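Local atomic coordinates of protoporphyrinogen oxidase (Exiguobacterium sibiricum, PDB entry 3LOV), a protein that binds FAD and probably oxidises coproporphyrinogen III to coproporphyrin III with molecular oxygen in the coproporphyrin-dependent route to heme b. Residues A20-R25 with T70-A75; G38-L41 with V45-Y48; R266-L269 with G274-Y277. All coordinates share one frame; numbering follows the deposited sequence.

The chain enters the FAD-binding Rossmann-type domain through strand 6-10 and helix 14-26, and contact 1 later brings that helix against helix 68-75, closing a loop of 44 intervening residues. Nested inside this loop is contact 2, where the segment 38-41, just past strand 31-35, meets 45-48 after only three residues. Contact 3 follows in series, far along the chain, and closes the hairpin of strands 266-270 and 276-278 ahead of strand 280-283, which returns to the parallel sheet beside strand 6-10. No two of them touch: their centres lie about 20 Å (1 and 2), 27 Å (1 and 3) and 26 Å (2 and 3) apart.

Contact 1 (A20-R25 with T70-A75); sequences AYYAER and TDLIEA
Leu72 lays its CD1 methyl over one face of the Tyr21 ring, joining helix 68-75 to helix 14-26, the helix that follows the first strand of the Rossmann-type FAD-binding domain. The CH-pi geometry is clear: CD1 of Leu72 sits 3.9 Å from the centroid of the Tyr21 ring, 27° off its normal, displaced toward CD2 and CE2. At the far end of the ring, Tyr21 OH reaches the methyl CB of Ala75 at 3.8 Å, about one helical turn on from Leu72. Tyr22 adds a lighter touch, its OH 4.0 Å from the same CD1 of Leu72.

The helix axes stay 13.1 Å apart and cross at 67°, so long side chains must span the gap, and only 164 Å² is buried. Tyr21 does so with CG anti to the backbone N (chi1 174°), which sends its ring out toward the other helix; the Leu72 side chain slides past it in the opposite direction.

In the next shell, helix 447-463 lies against Tyr22 through Val451, Lys455 and Ile458. Separately, Ile73 turns helix 68-75 onto strand 228-231 at Leu231. The two helices thus have different neighbours behind them, and the shortest approach between their side chains remains that of the leucine methyl to the ring rim, Leu72 CD1 to Tyr21 CE2 at 3.6 Å.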
ATOM      1  N   ALA A  20      -6.070   3.240 -19.058  1.00 21.10           N
ATOM      2  CA  ALA A  20      -6.866   3.124 -20.283  1.00 20.73           C
ATOM      3  C   ALA A  20      -7.953   4.201 -20.255  1.00 22.06           C
ATOM      4  O   ALA A  20      -8.256   4.792 -21.301  1.00 19.79           O
ATOM      5  CB  ALA A  20      -7.481   1.763 -20.409  1.00 17.74           C
ATOM      6  N   TYR A  21      -8.516   4.418 -19.055  1.00 20.38           N
ATOM      7  CA  TYR A  21      -9.599   5.367 -18.810  1.00 22.46           C
ATOM      8  C   TYR A  21      -9.118   6.733 -19.201  1.00 24.60           C
ATOM      9  O   TYR A  21      -9.788   7.452 -19.947  1.00 24.63           O
ATOM     10  CB  TYR A  21     -10.020   5.374 -17.323  1.00 23.93           C
ATOM     11  CG  TYR A  21     -11.047   6.455 -17.000  1.00 30.02           C
ATOM     12  CD1 TYR A  21     -12.406   6.257 -17.233  1.00 27.03           C
ATOM     13  CD2 TYR A  21     -10.647   7.688 -16.482  1.00 23.86           C
ATOM     14  CE1 TYR A  21     -13.332   7.274 -16.967  1.00 20.79           C
ATOM     15  CE2 TYR A  21     -11.547   8.681 -16.227  1.00 24.05           C
ATOM     16  CZ  TYR A  21     -12.894   8.464 -16.456  1.00 26.60           C
ATOM     17  OH  TYR A  21     -13.794   9.465 -16.206  1.00 31.42           O
ATOM     18  N   TYR A  22      -7.958   7.107 -18.679  1.00 22.91           N
ATOM     19  CA  TYR A  22      -7.428   8.427 -18.951  1.00 23.19           C
ATOM     20  C   TYR A  22      -6.966   8.539 -20.404  1.00 24.65           C
ATOM     21  O   TYR A  22      -7.063   9.612 -20.981  1.00 23.28           O
ATOM     22  CB  TYR A  22      -6.263   8.777 -18.023  1.00 23.94           C
ATOM     23  CG  TYR A  22      -6.636   8.938 -16.575  1.00 23.29           C
ATOM     24  CD1 TYR A  22      -7.583   9.871 -16.187  1.00 28.79           C
ATOM     25  CD2 TYR A  22      -6.016   8.172 -15.582  1.00 26.89           C
ATOM     26  CE1 TYR A  22      -7.933  10.033 -14.849  1.00 22.13           C
ATOM     27  CE2 TYR A  22      -6.361   8.316 -14.225  1.00 16.74           C
ATOM     28  CZ  TYR A  22      -7.337   9.245 -13.880  1.00 29.41           C
ATOM     29  OH  TYR A  22      -7.697   9.411 -12.567  1.00 20.56           O
ATOM     30  N   ALA A  23      -6.430   7.453 -20.976  1.00 22.03           N
ATOM     31  CA  ALA A  23      -5.980   7.469 -22.365  1.00 24.43           C
ATOM     32  C   ALA A  23      -7.168   7.654 -23.294  1.00 25.19           C
ATOM     33  O   ALA A  23      -7.034   8.340 -24.310  1.00 25.66           O
ATOM     34  CB  ALA A  23      -5.149   6.154 -22.777  1.00 19.58           C
ATOM     35  N   GLU A  24      -8.312   7.038 -22.984  1.00 26.21           N
ATOM     36  CA  GLU A  24      -9.488   7.208 -23.875  1.00 30.55           C
ATOM     37  C   GLU A  24      -9.832   8.698 -24.010  1.00 31.17           C
ATOM     38  O   GLU A  24     -10.064   9.179 -25.108  1.00 34.25           O
ATOM     39  CB  GLU A  24     -10.697   6.365 -23.454  1.00 29.39           C
ATOM     40  CG  GLU A  24     -10.523   4.891 -23.795  1.00 26.00           C
ATOM     41  CD  GLU A  24     -11.789   4.064 -23.748  1.00 31.71           C
ATOM     42  OE1 GLU A  24     -12.870   4.606 -23.401  1.00 24.98           O
ATOM     43  OE2 GLU A  24     -11.691   2.836 -24.082  1.00 26.94           O
ATOM     44  N   ARG A  25      -9.714   9.434 -22.918  1.00 31.55           N
ATOM     45  CA  ARG A  25     -10.084  10.841 -22.911  0.50 33.01           C
ATOM     46  C   ARG A  25      -8.995  11.730 -23.469  1.00 32.83           C
ATOM     47  O   ARG A  25      -9.289  12.663 -24.189  1.00 35.65           O
ATOM     48  CB  ARG A  25     -10.455  11.289 -21.507  0.50 33.20           C
ATOM     49  CG  ARG A  25     -11.892  11.006 -21.193  0.50 37.38           C
ATOM     50  CD  ARG A  25     -12.060  10.342 -19.843  0.50 40.14           C
ATOM     51  NE  ARG A  25     -13.352   9.678 -19.788  0.50 37.51           N
ATOM     52  CZ  ARG A  25     -13.546   8.410 -20.116  0.50 37.05           C
ATOM     53  NH1 ARG A  25     -12.529   7.651 -20.487  0.50 32.64           N
ATOM     54  NH2 ARG A  25     -14.755   7.893 -20.043  0.50 34.25           N
ATOM     55  N   THR A  70     -10.978   9.302  -5.217  1.00 22.67           N
ATOM     56  CA  THR A  70     -12.358   9.759  -4.954  1.00 21.25           C
ATOM     57  C   THR A  70     -12.953  10.371  -6.211  1.00 20.15           C
ATOM     58  O   THR A  70     -14.049  10.017  -6.611  1.00 22.26           O
ATOM     59  CB  THR A  70     -12.393  10.779  -3.819  1.00 23.47           C
ATOM     60  OG1 THR A  70     -11.613  10.299  -2.708  1.00 20.92           O
ATOM     61  CG2 THR A  70     -13.876  11.037  -3.373  1.00 21.13           C
ATOM     62  N   ASP A  71     -12.179  11.223  -6.873  1.00 20.46           N
ATOM     63  CA  ASP A  71     -12.631  11.881  -8.089  1.00 21.26           C
ATOM     64  C   ASP A  71     -12.917  10.895  -9.240  1.00 20.75           C
ATOM     65  O   ASP A  71     -13.951  11.005  -9.939  1.00 21.55           O
ATOM     66  CB  ASP A  71     -11.597  12.893  -8.542  1.00 23.04           C
ATOM     67  CG  ASP A  71     -11.492  14.078  -7.622  1.00 24.57           C
ATOM     68  OD1 ASP A  71     -12.475  14.410  -6.935  1.00 27.87           O
ATOM     69  OD2 ASP A  71     -10.408  14.688  -7.613  1.00 36.51           O
ATOM     70  N   LEU A  72     -12.020   9.920  -9.419  1.00 21.51           N
ATOM     71  CA  LEU A  72     -12.220   8.851 -10.399  1.00 19.28           C
ATOM     72  C   LEU A  72     -13.480   8.084 -10.053  1.00 19.09           C
ATOM     73  O   LEU A  72     -14.300   7.784 -10.941  1.00 19.41           O
ATOM     74  CB  LEU A  72     -10.994   7.909 -10.468  1.00 17.78           C
ATOM     75  CG  LEU A  72     -11.027   6.783 -11.490  1.00 25.07           C
ATOM     76  CD1 LEU A  72     -11.162   7.434 -12.889  1.00 28.32           C
ATOM     77  CD2 LEU A  72      -9.740   5.793 -11.383  1.00 18.42           C
ATOM     78  N   ILE A  73     -13.644   7.750  -8.772  1.00 16.79           N
ATOM     79  CA  ILE A  73     -14.785   6.955  -8.345  1.00 16.88           C
ATOM     80  C   ILE A  73     -16.091   7.739  -8.626  1.00 19.11           C
ATOM     81  O   ILE A  73     -17.105   7.155  -9.051  1.00 20.15           O
ATOM     82  CB  ILE A  73     -14.666   6.578  -6.819  1.00 20.10           C
ATOM     83  CG1 ILE A  73     -13.688   5.427  -6.591  1.00 18.80           C
ATOM     84  CG2 ILE A  73     -16.046   6.273  -6.172  1.00 20.04           C
ATOM     85  CD1 ILE A  73     -13.276   5.239  -5.120  1.00 12.76           C
ATOM     86  N   GLU A  74     -16.066   9.056  -8.402  1.00 16.11           N
ATOM     87  CA  GLU A  74     -17.260   9.843  -8.642  1.00 17.96           C
ATOM     88  C   GLU A  74     -17.538   9.921 -10.130  1.00 20.80           C
ATOM     89  O   GLU A  74     -18.675   9.643 -10.558  1.00 19.21           O
ATOM     90  CB  GLU A  74     -17.152  11.217  -8.032  1.00 20.97           C
ATOM     91  CG  GLU A  74     -17.290  11.193  -6.476  1.00 27.73           C
ATOM     92  CD  GLU A  74     -18.690  11.612  -5.954  1.00 22.65           C
ATOM     93  OE1 GLU A  74     -19.702  11.129  -6.514  1.00 24.60           O
ATOM     94  OE2 GLU A  74     -18.744  12.429  -4.989  1.00 26.94           O
ATOM     95  N   ALA A  75     -16.499  10.243 -10.907  1.00 20.88           N
ATOM     96  CA  ALA A  75     -16.636  10.402 -12.345  1.00 22.90           C
ATOM     97  C   ALA A  75     -17.266   9.176 -13.005  1.00 24.90           C
ATOM     98  O   ALA A  75     -18.090   9.337 -13.899  1.00 23.91           O
ATOM     99  CB  ALA A  75     -15.296  10.756 -12.985  1.00 21.11           C
TER

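Contact 2 (G38-L41 with V45-Y48); sequences GERL and VATY
Arg40 reaches across the turn and gives its guanidinium to the backbone carbonyl of Val45. The main bond runs from Arg40 NH2 to Val45 O, 2.9 Å long and nearly straight at 162°. It arrives in the carbonyl plane on a lone pair, and the oxygen in turn lies at the guanidinium edge, 8° out of its plane. Arg40 NH1 makes a second, weak bond to the same Val45 O at 3.4 Å, so one acceptor draws on both terminal nitrogens.

Neither nitrogen is limited to that carbonyl: NH2 also forms a salt bridge with Glu236 of helix 235-245, and NH1 has a weak bond to Gly43 O. Glu236 uses its other oxygen to accept from Thr47 N, linking the arginine to the start of strand 47-48. Over one face of the guanidinium lies the methyl of Ala46, its CB 3.6 Å from Arg40 NH2. A bend at chi3 (-72°) turns the end of the arginine chain toward these partners.

With an alanine here, Val45 O would probably lose both side-chain donors and the Glu236 carboxylate its cationic mate. The Val45 side chain is about 5 Å from the bound FAD. A cationic donor, itself paired with Glu236, grips the Val45 carbonyl, which probably limits movement of the backbone that follows the FAD-binding residue Lys44.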
ATOM      1  N   GLY A  38      -3.193 -12.730 -16.782  1.00 18.48           N
ATOM      2  CA  GLY A  38      -3.979 -13.763 -16.087  1.00 19.31           C
ATOM      3  C   GLY A  38      -5.427 -13.816 -16.528  1.00 18.89           C
ATOM      4  O   GLY A  38      -5.840 -13.217 -17.527  1.00 20.28           O
ATOM      5  N   GLU A  39      -6.227 -14.522 -15.755  1.00 19.63           N
ATOM      6  CA  GLU A  39      -7.639 -14.737 -16.102  1.00 18.15           C
ATOM      7  C   GLU A  39      -8.610 -13.584 -15.757  1.00 20.30           C
ATOM      8  O   GLU A  39      -9.800 -13.727 -16.007  1.00 18.71           O
ATOM      9  CB  GLU A  39      -8.137 -15.965 -15.360  1.00 20.85           C
ATOM     10  CG  GLU A  39      -8.393 -15.724 -13.894  1.00 27.40           C
ATOM     11  CD  GLU A  39      -7.170 -15.857 -13.052  1.00 38.62           C
ATOM     12  OE1 GLU A  39      -6.032 -15.675 -13.566  1.00 42.01           O
ATOM     13  OE2 GLU A  39      -7.362 -16.141 -11.856  1.00 47.38           O
ATOM     14  N   ARG A  40      -8.123 -12.502 -15.125  1.00 18.99           N
ATOM     15  CA  ARG A  40      -8.992 -11.449 -14.559  1.00 19.24           C
ATOM     16  C   ARG A  40      -8.270 -10.126 -14.537  1.00 18.37           C
ATOM     17  O   ARG A  40      -7.067 -10.087 -14.556  1.00 19.62           O
ATOM     18  CB  ARG A  40      -9.421 -11.785 -13.123  1.00 21.23           C
ATOM     19  CG  ARG A  40      -8.241 -11.781 -12.093  1.00 19.04           C
ATOM     20  CD  ARG A  40      -8.685 -12.219 -10.706  1.00 26.53           C
ATOM     21  NE  ARG A  40      -9.500 -11.206 -10.041  1.00 23.46           N
ATOM     22  CZ  ARG A  40      -9.040 -10.131  -9.401  1.00 21.95           C
ATOM     23  NH1 ARG A  40      -7.745  -9.871  -9.303  1.00 17.35           N
ATOM     24  NH2 ARG A  40      -9.907  -9.285  -8.870  1.00 18.59           N
ATOM     25  N   LEU A  41      -9.039  -9.038 -14.533  1.00 16.96           N
ATOM     26  CA  LEU A  41      -8.521  -7.695 -14.305  1.00 16.68           C
ATOM     27  C   LEU A  41      -8.492  -7.458 -12.797  1.00 15.46           C
ATOM     28  O   LEU A  41      -9.101  -8.208 -12.052  1.00 16.66           O
ATOM     29  CB  LEU A  41      -9.439  -6.658 -14.962  1.00 17.40           C
ATOM     30  CG  LEU A  41      -9.587  -6.695 -16.474  1.00 21.41           C
ATOM     31  CD1 LEU A  41     -10.665  -5.690 -16.931  1.00 18.15           C
ATOM     32  CD2 LEU A  41      -8.221  -6.447 -17.102  1.00 17.00           C
ATOM     33  N   VAL A  45      -6.205  -6.091  -6.312  1.00 18.80           N
ATOM     34  CA  VAL A  45      -7.532  -5.730  -5.821  1.00 17.02           C
ATOM     35  C   VAL A  45      -8.423  -6.911  -6.140  1.00 17.46           C
ATOM     36  O   VAL A  45      -8.519  -7.307  -7.287  1.00 20.01           O
ATOM     37  CB  VAL A  45      -8.117  -4.449  -6.479  1.00 17.50           C
ATOM     38  CG1 VAL A  45      -9.566  -4.235  -6.053  1.00 17.87           C
ATOM     39  CG2 VAL A  45      -7.276  -3.186  -6.209  1.00 13.82           C
ATOM     40  N   ALA A  46      -9.036  -7.489  -5.121  1.00 17.80           N
ATOM     41  CA  ALA A  46     -10.008  -8.567  -5.286  1.00 21.54           C
ATOM     42  C   ALA A  46     -10.945  -8.551  -4.059  1.00 23.82           C
ATOM     43  O   ALA A  46     -10.484  -8.287  -2.947  1.00 23.76           O
ATOM     44  CB  ALA A  46      -9.274  -9.902  -5.391  1.00 19.27           C
ATOM     45  N   THR A  47     -12.250  -8.798  -4.239  1.00 25.70           N
ATOM     46  CA  THR A  47     -13.185  -8.744  -3.112  1.00 22.05           C
ATOM     47  C   THR A  47     -14.022 -10.010  -3.064  1.00 23.26           C
ATOM     48  O   THR A  47     -14.663 -10.384  -4.051  1.00 23.05           O
ATOM     49  CB  THR A  47     -14.128  -7.536  -3.197  1.00 22.68           C
ATOM     50  OG1 THR A  47     -13.395  -6.356  -3.534  1.00 22.00           O
ATOM     51  CG2 THR A  47     -14.895  -7.333  -1.873  1.00 24.65           C
ATOM     52  N   TYR A  48     -13.999 -10.680  -1.920  1.00 22.49           N
ATOM     53  CA  TYR A  48     -14.886 -11.824  -1.689  1.00 25.72           C
ATOM     54  C   TYR A  48     -16.325 -11.335  -1.429  1.00 27.61           C
ATOM     55  O   TYR A  48     -16.577 -10.595  -0.459  1.00 25.43           O
ATOM     56  CB  TYR A  48     -14.399 -12.637  -0.496  1.00 27.81           C
ATOM     57  CG  TYR A  48     -15.203 -13.908  -0.214  1.00 32.09           C
ATOM     58  CD1 TYR A  48     -15.018 -15.065  -0.973  1.00 35.42           C
ATOM     59  CD2 TYR A  48     -16.120 -13.948   0.823  1.00 36.24           C
ATOM     60  CE1 TYR A  48     -15.742 -16.213  -0.715  1.00 35.06           C
ATOM     61  CE2 TYR A  48     -16.857 -15.093   1.090  1.00 34.77           C
ATOM     62  CZ  TYR A  48     -16.658 -16.215   0.323  1.00 31.75           C
ATOM     63  OH  TYR A  48     -17.375 -17.339   0.599  1.00 33.76           O
TER

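Contact 3 (R266-L269 with G274-Y277); sequences RYRL and GPEY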
ATOM      1  N   ARG A 266       8.751   1.608 -34.306  1.00 21.10           N
ATOM      2  CA  ARG A 266       7.611   1.081 -33.576  1.00 22.83           C
ATOM      3  C   ARG A 266       8.113  -0.145 -32.809  1.00 23.37           C
ATOM      4  O   ARG A 266       9.297  -0.462 -32.824  1.00 25.03           O
ATOM      5  CB  ARG A 266       6.468   0.710 -34.562  1.00 22.34           C
ATOM      6  CG  ARG A 266       6.088   1.776 -35.647  1.00 29.27           C
ATOM      7  CD  ARG A 266       4.865   1.347 -36.518  1.00 24.12           C
ATOM      8  NE  ARG A 266       3.644   1.232 -35.705  1.00 28.32           N
ATOM      9  CZ  ARG A 266       2.656   0.345 -35.871  1.00 21.69           C
ATOM     10  NH1 ARG A 266       2.651  -0.541 -36.863  1.00 22.67           N
ATOM     11  NH2 ARG A 266       1.634   0.358 -35.020  1.00 23.58           N
ATOM     12  N   TYR A 267       7.210  -0.870 -32.169  1.00 23.89           N
ATOM     13  CA  TYR A 267       7.599  -2.052 -31.426  1.00 22.76           C
ATOM     14  C   TYR A 267       6.708  -3.206 -31.792  1.00 21.21           C
ATOM     15  O   TYR A 267       5.514  -3.032 -32.066  1.00 16.99           O
ATOM     16  CB  TYR A 267       7.507  -1.750 -29.908  1.00 21.52           C
ATOM     17  CG  TYR A 267       8.476  -0.681 -29.496  1.00 19.69           C
ATOM     18  CD1 TYR A 267       9.809  -0.978 -29.306  1.00 17.53           C
ATOM     19  CD2 TYR A 267       8.058   0.639 -29.301  1.00 22.12           C
ATOM     20  CE1 TYR A 267      10.726   0.024 -28.962  1.00 20.51           C
ATOM     21  CE2 TYR A 267       8.955   1.620 -28.946  1.00 21.93           C
ATOM     22  CZ  TYR A 267      10.297   1.301 -28.773  1.00 23.70           C
ATOM     23  OH  TYR A 267      11.203   2.284 -28.410  1.00 26.50           O
ATOM     24  N   ARG A 268       7.302  -4.386 -31.774  1.00 18.69           N
ATOM     25  CA  ARG A 268       6.591  -5.599 -31.951  1.00 19.73           C
ATOM     26  C   ARG A 268       6.549  -6.253 -30.584  1.00 22.75           C
ATOM     27  O   ARG A 268       7.609  -6.526 -30.006  1.00 24.40           O
ATOM     28  CB  ARG A 268       7.318  -6.492 -32.950  1.00 18.55           C
ATOM     29  CG  ARG A 268       6.708  -7.849 -33.109  1.00 26.32           C
ATOM     30  CD  ARG A 268       7.341  -8.595 -34.296  1.00 29.86           C
ATOM     31  NE  ARG A 268       7.015 -10.016 -34.245  1.00 34.09           N
ATOM     32  CZ  ARG A 268       7.000 -10.850 -35.295  1.00 31.34           C
ATOM     33  NH1 ARG A 268       7.277 -10.435 -36.526  1.00 39.93           N
ATOM     34  NH2 ARG A 268       6.698 -12.118 -35.111  1.00 34.40           N
ATOM     35  N   LEU A 269       5.339  -6.504 -30.079  1.00 22.93           N
ATOM     36  CA  LEU A 269       5.152  -7.052 -28.724  1.00 24.01           C
ATOM     37  C   LEU A 269       4.760  -8.508 -28.831  1.00 22.73           C
ATOM     38  O   LEU A 269       3.727  -8.844 -29.409  1.00 22.03           O
ATOM     39  CB  LEU A 269       4.113  -6.243 -27.951  1.00 23.49           C
ATOM     40  CG  LEU A 269       4.551  -4.972 -27.210  1.00 28.25           C
ATOM     41  CD1 LEU A 269       5.431  -4.045 -27.984  1.00 30.64           C
ATOM     42  CD2 LEU A 269       3.293  -4.216 -26.766  1.00 33.22           C
ATOM     43  N   GLY A 274       0.495 -14.487 -30.991  1.00 36.03           N
ATOM     44  CA  GLY A 274       0.927 -13.561 -32.025  1.00 34.32           C
ATOM     45  C   GLY A 274       1.195 -12.139 -31.553  1.00 32.44           C
ATOM     46  O   GLY A 274       0.796 -11.727 -30.465  1.00 31.90           O
ATOM     47  N   PRO A 275       1.884 -11.375 -32.387  1.00 29.10           N
ATOM     48  CA  PRO A 275       2.414 -10.111 -31.951  1.00 28.00           C
ATOM     49  C   PRO A 275       1.389  -9.013 -31.946  1.00 25.73           C
ATOM     50  O   PRO A 275       0.416  -9.088 -32.691  1.00 22.36           O
ATOM     51  CB  PRO A 275       3.500  -9.819 -32.987  1.00 30.69           C
ATOM     52  CG  PRO A 275       2.998 -10.509 -34.236  1.00 32.65           C
ATOM     53  CD  PRO A 275       2.308 -11.739 -33.748  1.00 31.15           C
ATOM     54  N   GLU A 276       1.593  -8.017 -31.086  1.00 24.51           N
ATOM     55  CA  GLU A 276       0.843  -6.758 -31.155  1.00 27.90           C
ATOM     56  C   GLU A 276       1.815  -5.689 -31.566  1.00 25.41           C
ATOM     57  O   GLU A 276       2.927  -5.695 -31.050  1.00 26.64           O
ATOM     58  CB  GLU A 276       0.311  -6.338 -29.781  1.00 28.11           C
ATOM     59  CG  GLU A 276      -1.028  -6.802 -29.437  1.00 37.10           C
ATOM     60  CD  GLU A 276      -2.077  -6.269 -30.372  1.00 33.42           C
ATOM     61  OE1 GLU A 276      -2.285  -5.044 -30.455  1.00 33.50           O
ATOM     62  OE2 GLU A 276      -2.690  -7.107 -31.022  1.00 38.84           O
ATOM     63  N   TYR A 277       1.413  -4.745 -32.419  1.00 22.45           N
ATOM     64  CA  TYR A 277       2.349  -3.688 -32.837  1.00 23.33           C
ATOM     65  C   TYR A 277       1.969  -2.409 -32.141  1.00 22.75           C
ATOM     66  O   TYR A 277       0.789  -2.066 -32.052  1.00 29.24           O
ATOM     67  CB  TYR A 277       2.375  -3.517 -34.381  1.00 22.91           C
ATOM     68  CG  TYR A 277       2.899  -4.761 -35.105  1.00 21.38           C
ATOM     69  CD1 TYR A 277       4.260  -5.004 -35.243  1.00 24.08           C
ATOM     70  CD2 TYR A 277       2.036  -5.700 -35.599  1.00 21.14           C
ATOM     71  CE1 TYR A 277       4.721  -6.148 -35.888  1.00 26.63           C
ATOM     72  CE2 TYR A 277       2.482  -6.848 -36.224  1.00 24.78           C
ATOM     73  CZ  TYR A 277       3.812  -7.071 -36.369  1.00 18.72           C
ATOM     74  OH  TYR A 277       4.222  -8.208 -37.028  1.00 28.68           O
TER
HETATM   75  O   HOH W   1       6.598  -7.928 -37.732  1.00 37.21           O
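Strands 266-270 and 276-278 run antiparallel, with Leu269 and Glu276 as a hydrogen-bonded pair (Leu269 N to Glu276 O 2.7 Å, Glu276 N to Leu269 O 2.8 Å) and Arg268 and Tyr277 as the adjoining non-hydrogen-bonded pair. Two CA-H...O contacts extend this pairing, from Tyr277 CA to Tyr267 O and, at 3.1 Å, from Pro275 CA to Leu269 O.

Arg268 and Tyr277 share one face of the sheet and run side by side in the same direction. The arginine is extended, with CG anti to its backbone N (chi1 175°), and its CG comes 3.8 Å from Tyr277 CE1. The guanidinium stands 76° to the ring, and a water bridges the two ends, accepting from Arg268 NH1 at 2.9 Å and lying 2.5 Å from Tyr277 OH.

This beta hairpin completes a three-stranded antiparallel sheet with strand 259-263, just ahead of the return into the parallel Rossmann-type sheet. On the opposite face, Leu269 packs against Val8 and the FAD-binding Leu257, while Glu276 forms a salt bridge with Arg252. Pro275 CG lies over one face of the Arg268 guanidinium, toward its rim, and Pro275 CB separately touches Arg268 NE at 3.7 Å. Arg266 NE forms a salt bridge with Asp279, and the Arg266 side chain crosses Tyr277 at about a right angle.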